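Local coordinates for SusD superfamily protein (Parabacteroides distasonis, PDB 3OTN) that belongs to the SusD family of outer-membrane proteins and probably binds carbohydrate nutrients for uptake by the bacterium, at residues I434-S439 with I446-N451; T52-S57 with N422-D427. All coordinates share one frame; numbering follows the deposited sequence.

How the contacts relate
The two contacts illustrate how one lysine can tie neighbouring packing sites together. Their centres lie 12 Å apart, contact 2 about 11 Å from the centre of the chain and contact 1 about 22 Å from it. Helix 424-431, which opens in contact 2, is followed directly by strand 433-435, which enters contact 1. Across space, Lys-54 of contact 2 sends NZ to two acceptors of contact 1: it lies 2.7 Å from Arg-435 O, a probable hydrogen bond, and forms a salt bridge of 2.8 Å with Asp-437 OD1. The acetate held at Arg-435 probably comes from the crystallisation liquor.

Contact 1. Residues I434-S439 with I446-N451; sequences IRDDKS and IGYKTN. With ACT (acetate ion), chain I.
Ile-434 lies across one face of the Tyr-448 ring, the two side chains crossing at about a right angle. CG2 carries the CH-pi contact, standing 3.5 Å from the ring centroid and only 12° off the normal, while CD1 of Ile-434 lies over the same face toward the CB end of the ring, 3.5 Å from CD2 of Tyr-448. With CG anti to the backbone N (chi1 177°), Tyr-448 extends its ring beneath this methyl pair. Val-443 and an edge-to-face partner, Tyr-456, pack around the same ring, making this the tightly packed, apolar part of the contact.

Beyond the phenol the character changes, and water does the joining. One molecule in the plane of the ring sits 2.7 Å from Tyr-448 OH; it donates to Asp-436 OD1 and accepts from Asp-437 N, both at 3.0 Å. Two more waters lie between Asp-437 OD2 and the amide of Asn-451, although each has a doubtfully short distance. Asp-436 is steadied from its own turn: OD2 accepts from the backbone N of Ser-439, an Asx motif, and also from its OG. At the far end Arg-435 points away and presents NH1 and NH2 edge-on to one acetate oxygen, with NH1 3.0 Å from ACT O.

A leucine in place of Tyr-448 would probably leave the Ile-434 methyls without their flat platform and the bridging water without its phenolic partner. The chemistry thus divides the work: the ring face binds the strand through apolar contact, whereas its hydroxyl reaches the acidic turn only through solvent.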
loop_
_atom_site.group_PDB
_atom_site.type_symbol
_atom_site.label_atom_id
_atom_site.label_comp_id
_atom_site.label_asym_id
_atom_site.label_seq_id
_atom_site.Cartn_x
_atom_site.Cartn_y
_atom_site.Cartn_z
ATOM N N ILE A 434 -7.455 -3.963 16.168
ATOM C CA ILE A 434 -7.996 -4.766 15.069
ATOM C C ILE A 434 -9.540 -4.708 15.129
ATOM O O ILE A 434 -10.157 -4.973 16.188
ATOM C CB ILE A 434 -7.535 -6.213 15.214
ATOM C CG1 ILE A 434 -6.048 -6.319 14.822
ATOM C CG2 ILE A 434 -8.389 -7.167 14.372
ATOM C CD1 ILE A 434 -5.448 -7.716 15.072
ATOM N N ARG A 435 -10.158 -4.366 14.000
ATOM C CA ARG A 435 -11.610 -4.358 13.930
ATOM C C ARG A 435 -12.140 -5.806 13.930
ATOM O O ARG A 435 -11.786 -6.600 13.075
ATOM C CB ARG A 435 -12.094 -3.632 12.670
ATOM C CG ARG A 435 -13.565 -3.302 12.705
ATOM C CD ARG A 435 -14.053 -2.712 11.382
ATOM N NE ARG A 435 -15.356 -2.095 11.565
ATOM C CZ ARG A 435 -16.522 -2.734 11.559
ATOM N NH1 ARG A 435 -16.609 -4.061 11.362
ATOM N NH2 ARG A 435 -17.626 -2.032 11.751
ATOM N N ASP A 436 -12.984 -6.135 14.899
ATOM C CA ASP A 436 -13.616 -7.439 14.969
ATOM C C ASP A 436 -14.831 -7.481 14.043
ATOM O O ASP A 436 -15.707 -6.622 14.118
ATOM C CB ASP A 436 -14.065 -7.758 16.404
ATOM C CG ASP A 436 -14.732 -9.133 16.504
ATOM O OD1 ASP A 436 -14.057 -10.144 16.246
ATOM O OD2 ASP A 436 -15.925 -9.178 16.825
ATOM N N ASP A 437 -14.903 -8.487 13.182
ATOM C CA ASP A 437 -15.918 -8.493 12.109
ATOM C C ASP A 437 -17.347 -8.636 12.669
ATOM O O ASP A 437 -18.269 -7.975 12.196
ATOM C CB ASP A 437 -15.653 -9.626 11.143
ATOM C CG ASP A 437 -14.356 -9.473 10.410
ATOM O OD1 ASP A 437 -14.033 -8.329 10.040
ATOM O OD2 ASP A 437 -13.665 -10.501 10.198
ATOM N N LYS A 438 -17.499 -9.485 13.677
ATOM C CA LYS A 438 -18.808 -9.805 14.231
ATOM C C LYS A 438 -19.404 -8.619 15.004
ATOM O O LYS A 438 -20.568 -8.284 14.824
ATOM C CB LYS A 438 -18.716 -11.046 15.148
ATOM N N SER A 439 -18.597 -7.966 15.839
ATOM C CA SER A 439 -19.120 -6.939 16.764
ATOM C C SER A 439 -18.890 -5.520 16.249
ATOM O O SER A 439 -19.539 -4.584 16.693
ATOM C CB SER A 439 -18.468 -7.103 18.132
ATOM O OG SER A 439 -17.097 -6.761 18.080
ATOM N N ILE A 446 -2.803 -7.091 20.540
ATOM C CA ILE A 446 -2.188 -8.111 21.401
ATOM C C ILE A 446 -3.335 -8.764 22.193
ATOM O O ILE A 446 -3.993 -8.117 22.998
ATOM C CB ILE A 446 -1.114 -7.505 22.348
ATOM C CG1 ILE A 446 0.086 -6.973 21.545
ATOM C CG2 ILE A 446 -0.595 -8.558 23.378
ATOM C CD1 ILE A 446 1.002 -6.076 22.366
ATOM N N GLY A 447 -3.606 -10.030 21.920
ATOM C CA GLY A 447 -4.804 -10.706 22.412
ATOM C C GLY A 447 -5.866 -10.991 21.358
ATOM O O GLY A 447 -6.741 -11.827 21.606
ATOM N N TYR A 448 -5.822 -10.349 20.179
ATOM C CA TYR A 448 -6.815 -10.671 19.118
ATOM C C TYR A 448 -6.785 -12.165 18.740
ATOM O O TYR A 448 -5.703 -12.723 18.502
ATOM C CB TYR A 448 -6.573 -9.855 17.856
ATOM C CG TYR A 448 -7.506 -10.176 16.702
ATOM C CD1 TYR A 448 -8.863 -9.848 16.760
ATOM C CD2 TYR A 448 -7.014 -10.779 15.526
ATOM C CE1 TYR A 448 -9.730 -10.137 15.695
ATOM C CE2 TYR A 448 -7.864 -11.074 14.433
ATOM C CZ TYR A 448 -9.213 -10.747 14.529
ATOM O OH TYR A 448 -10.027 -11.030 13.462
ATOM N N LYS A 449 -7.968 -12.782 18.685
ATOM C CA LYS A 449 -8.145 -14.185 18.269
ATOM C C LYS A 449 -8.720 -14.217 16.861
ATOM O O LYS A 449 -9.750 -13.572 16.581
ATOM C CB LYS A 449 -9.085 -14.916 19.195
ATOM C CG LYS A 449 -9.057 -16.439 19.030
ATOM C CD LYS A 449 -9.770 -17.148 20.198
ATOM C CE LYS A 449 -11.277 -16.856 20.200
ATOM N NZ LYS A 449 -12.047 -17.644 21.220
ATOM N N THR A 450 -8.072 -14.959 15.965
ATOM C CA THR A 450 -8.471 -14.925 14.557
ATOM C C THR A 450 -9.616 -15.892 14.356
ATOM O O THR A 450 -9.934 -16.680 15.259
ATOM C CB THR A 450 -7.339 -15.336 13.606
ATOM O OG1 THR A 450 -6.998 -16.705 13.852
ATOM C CG2 THR A 450 -6.125 -14.462 13.796
ATOM N N ASN A 451 -10.206 -15.839 13.152
ATOM C CA ASN A 451 -11.239 -16.815 12.708
ATOM C C ASN A 451 -10.823 -18.274 12.907
ATOM O O ASN A 451 -11.678 -19.132 13.115
ATOM C CB ASN A 451 -11.600 -16.608 11.218
ATOM C CG ASN A 451 -12.243 -15.254 10.946
ATOM O OD1 ASN A 451 -12.789 -14.656 11.851
ATOM N ND2 ASN A 451 -12.179 -14.773 9.690
HETATM C C ACT I . -20.482 -4.871 12.131
HETATM O O ACT I . -19.526 -4.566 11.374
HETATM O OXT ACT I . -20.550 -6.075 12.416
HETATM C CH3 ACT I . -21.489 -3.904 12.690
HETATM O O HOH W 1 -12.608 -10.418 13.595
HETATM O O HOH W 2 -12.209 -11.974 8.731
HETATM O O HOH W 3 -13.887 -12.388 12.122
#

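Contact 2. Residues T52-S57 with N422-D427; sequences TGKATS and NKMWFD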
loop_
_atom_site.group_PDB
_atom_site.type_symbol
_atom_site.label_atom_id
_atom_site.label_comp_id
_atom_site.label_asym_id
_atom_site.label_seq_id
_atom_site.Cartn_x
_atom_site.Cartn_y
_atom_site.Cartn_z
ATOM N N THR A 52 -3.937 -9.659 8.246
ATOM C CA THR A 52 -5.091 -8.911 8.700
ATOM C C THR A 52 -6.176 -9.791 9.284
ATOM O O THR A 52 -6.991 -9.298 10.052
ATOM C CB THR A 52 -5.779 -8.072 7.591
ATOM O OG1 THR A 52 -6.374 -8.949 6.632
ATOM C CG2 THR A 52 -4.802 -7.128 6.897
ATOM N N GLY A 53 -6.212 -11.068 8.897
ATOM C CA GLY A 53 -7.326 -11.943 9.218
ATOM C C GLY A 53 -8.574 -11.755 8.360
ATOM O O GLY A 53 -9.615 -12.388 8.619
ATOM N N LYS A 54 -8.471 -10.921 7.319
ATOM C CA LYS A 54 -9.573 -10.630 6.404
ATOM C C LYS A 54 -9.375 -11.218 4.998
ATOM O O LYS A 54 -10.188 -10.963 4.102
ATOM C CB LYS A 54 -9.750 -9.122 6.218
ATOM C CG LYS A 54 -9.691 -8.265 7.446
ATOM C CD LYS A 54 -10.758 -8.513 8.414
ATOM C CE LYS A 54 -10.806 -7.384 9.454
ATOM N NZ LYS A 54 -11.359 -7.932 10.729
ATOM N N ALA A 55 -8.318 -11.996 4.814
ATOM C CA ALA A 55 -8.038 -12.639 3.540
ATOM C C ALA A 55 -7.507 -14.034 3.789
ATOM O O ALA A 55 -6.800 -14.280 4.774
ATOM C CB ALA A 55 -7.001 -11.829 2.755
ATOM N N THR A 56 -7.862 -14.944 2.894
ATOM C CA THR A 56 -7.291 -16.283 2.837
ATOM C C THR A 56 -6.800 -16.542 1.388
ATOM O O THR A 56 -6.694 -15.605 0.557
ATOM C CB THR A 56 -8.328 -17.333 3.272
ATOM O OG1 THR A 56 -9.396 -17.350 2.321
ATOM C CG2 THR A 56 -8.912 -16.939 4.604
ATOM N N SER A 57 -6.455 -17.797 1.123
ATOM C CA SER A 57 -5.942 -18.237 -0.163
ATOM C C SER A 57 -6.610 -19.547 -0.523
ATOM O O SER A 57 -6.919 -20.332 0.367
ATOM C CB SER A 57 -4.426 -18.437 -0.065
ATOM O OG SER A 57 -3.884 -18.837 -1.318
ATOM N N ASN A 422 -3.393 -2.694 0.610
ATOM C CA ASN A 422 -2.146 -2.670 1.371
ATOM C C ASN A 422 -2.079 -1.510 2.360
ATOM O O ASN A 422 -1.012 -0.911 2.568
ATOM C CB ASN A 422 -0.902 -2.687 0.409
ATOM C CG ASN A 422 -0.498 -4.106 -0.086
ATOM O OD1 ASN A 422 0.561 -4.249 -0.693
ATOM N ND2 ASN A 422 -1.346 -5.124 0.120
ATOM N N LYS A 423 -3.217 -1.157 2.960
ATOM C CA LYS A 423 -3.279 -0.078 3.988
ATOM C C LYS A 423 -3.661 -0.562 5.370
ATOM O O LYS A 423 -3.230 0.015 6.377
ATOM C CB LYS A 423 -4.322 0.993 3.586
ATOM C CG LYS A 423 -4.081 1.660 2.258
ATOM C CD LYS A 423 -2.779 2.425 2.237
ATOM C CE LYS A 423 -2.493 2.963 0.829
ATOM N NZ LYS A 423 -1.515 4.041 0.940
HETATM N N MSE A 424 -4.521 -1.583 5.401
HETATM C CA MSE A 424 -5.140 -2.074 6.616
HETATM C C MSE A 424 -4.092 -2.610 7.626
HETATM O O MSE A 424 -4.190 -2.338 8.837
HETATM C CB MSE A 424 -6.173 -3.155 6.244
HETATM C CG MSE A 424 -6.957 -3.714 7.373
HETATM SE SE MSE A 424 -8.086 -5.191 6.762
HETATM C CE MSE A 424 -9.444 -4.131 5.803
ATOM N N TRP A 425 -3.126 -3.395 7.147
ATOM C CA TRP A 425 -2.127 -3.988 8.052
ATOM C C TRP A 425 -1.348 -2.853 8.761
ATOM O O TRP A 425 -1.207 -2.859 9.977
ATOM C CB TRP A 425 -1.174 -4.935 7.332
ATOM C CG TRP A 425 -0.190 -5.592 8.268
ATOM C CD1 TRP A 425 1.146 -5.424 8.266
ATOM C CD2 TRP A 425 -0.486 -6.440 9.381
ATOM N NE1 TRP A 425 1.722 -6.143 9.273
ATOM C CE2 TRP A 425 0.745 -6.784 9.976
ATOM C CE3 TRP A 425 -1.656 -6.947 9.922
ATOM C CZ2 TRP A 425 0.827 -7.608 11.091
ATOM C CZ3 TRP A 425 -1.586 -7.754 11.025
ATOM C CH2 TRP A 425 -0.350 -8.083 11.599
ATOM N N PHE A 426 -0.903 -1.877 7.986
ATOM C CA PHE A 426 -0.226 -0.693 8.547
ATOM C C PHE A 426 -1.115 0.104 9.539
ATOM O O PHE A 426 -0.627 0.534 10.587
ATOM C CB PHE A 426 0.274 0.231 7.432
ATOM C CG PHE A 426 1.398 -0.359 6.584
ATOM C CD1 PHE A 426 2.396 -1.143 7.141
ATOM C CD2 PHE A 426 1.433 -0.111 5.221
ATOM C CE1 PHE A 426 3.433 -1.660 6.350
ATOM C CE2 PHE A 426 2.445 -0.608 4.426
ATOM C CZ PHE A 426 3.453 -1.385 4.987
ATOM N N ASP A 427 -2.404 0.259 9.236
ATOM C CA ASP A 427 -3.348 0.851 10.228
ATOM C C ASP A 427 -3.386 0.060 11.567
ATOM O O ASP A 427 -3.327 0.630 12.666
ATOM C CB ASP A 427 -4.776 0.897 9.678
ATOM C CG ASP A 427 -4.973 1.910 8.590
ATOM O OD1 ASP A 427 -4.066 2.713 8.250
ATOM O OD2 ASP A 427 -6.113 1.918 8.067
#
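The backbones come closest where Thr-52, in a turn, passes Trp-425 in the first turn of helix 424-431, their CA atoms 5.8 Å apart, and no hydrogen bond joins the two segments. The side chains meet chiefly at the selenium of Met-424, a selenomethionine here. Its chain runs straight out from the helix, CG anti to the backbone N (chi1 -177°), and bends only at the last torsion, which turns CE aside and leaves SE to make the approach. That atom lies 3.5 Å from CG of Lys-54 and 3.8 Å from both CB and CG2 of Thr-52; the side chains of Thr-52 and Met-424 cross at about a right angle. Trp-425 adds a second, looser approach: its CE3 comes 3.9 Å from the backbone N of Thr-52, oblique to the ring.

The turn is fixed from within. Thr-52 OG1 accepts a hydrogen bond of 3.0 Å from Lys-54 N, with an angle of 155° at the hydrogen; OG1 is thus engaged within the turn, while CB and CG2 face the selenium. The positive phi of Gly-53 (78°) lets the chain turn between the two residues. With only its CG touching the selenium, Lys-54 bends at chi2, and the rest of the chain leads the ammonium on to Arg-435 O and Asp-437 of contact 1. Tyr-415 and Phe-291 touch both Lys-54 and Met-424, so the Met-424 side chain is buried beside two aromatic residues.

The arrangement is an ST turn leading into short strand 55-56 and packed on the start of a helix. It joins parts of the chain 365 residues apart, consistent with a SusD-type fold in which the N-terminal starch-binding-associated region and the C-terminal RagB/SusD region pack into one body.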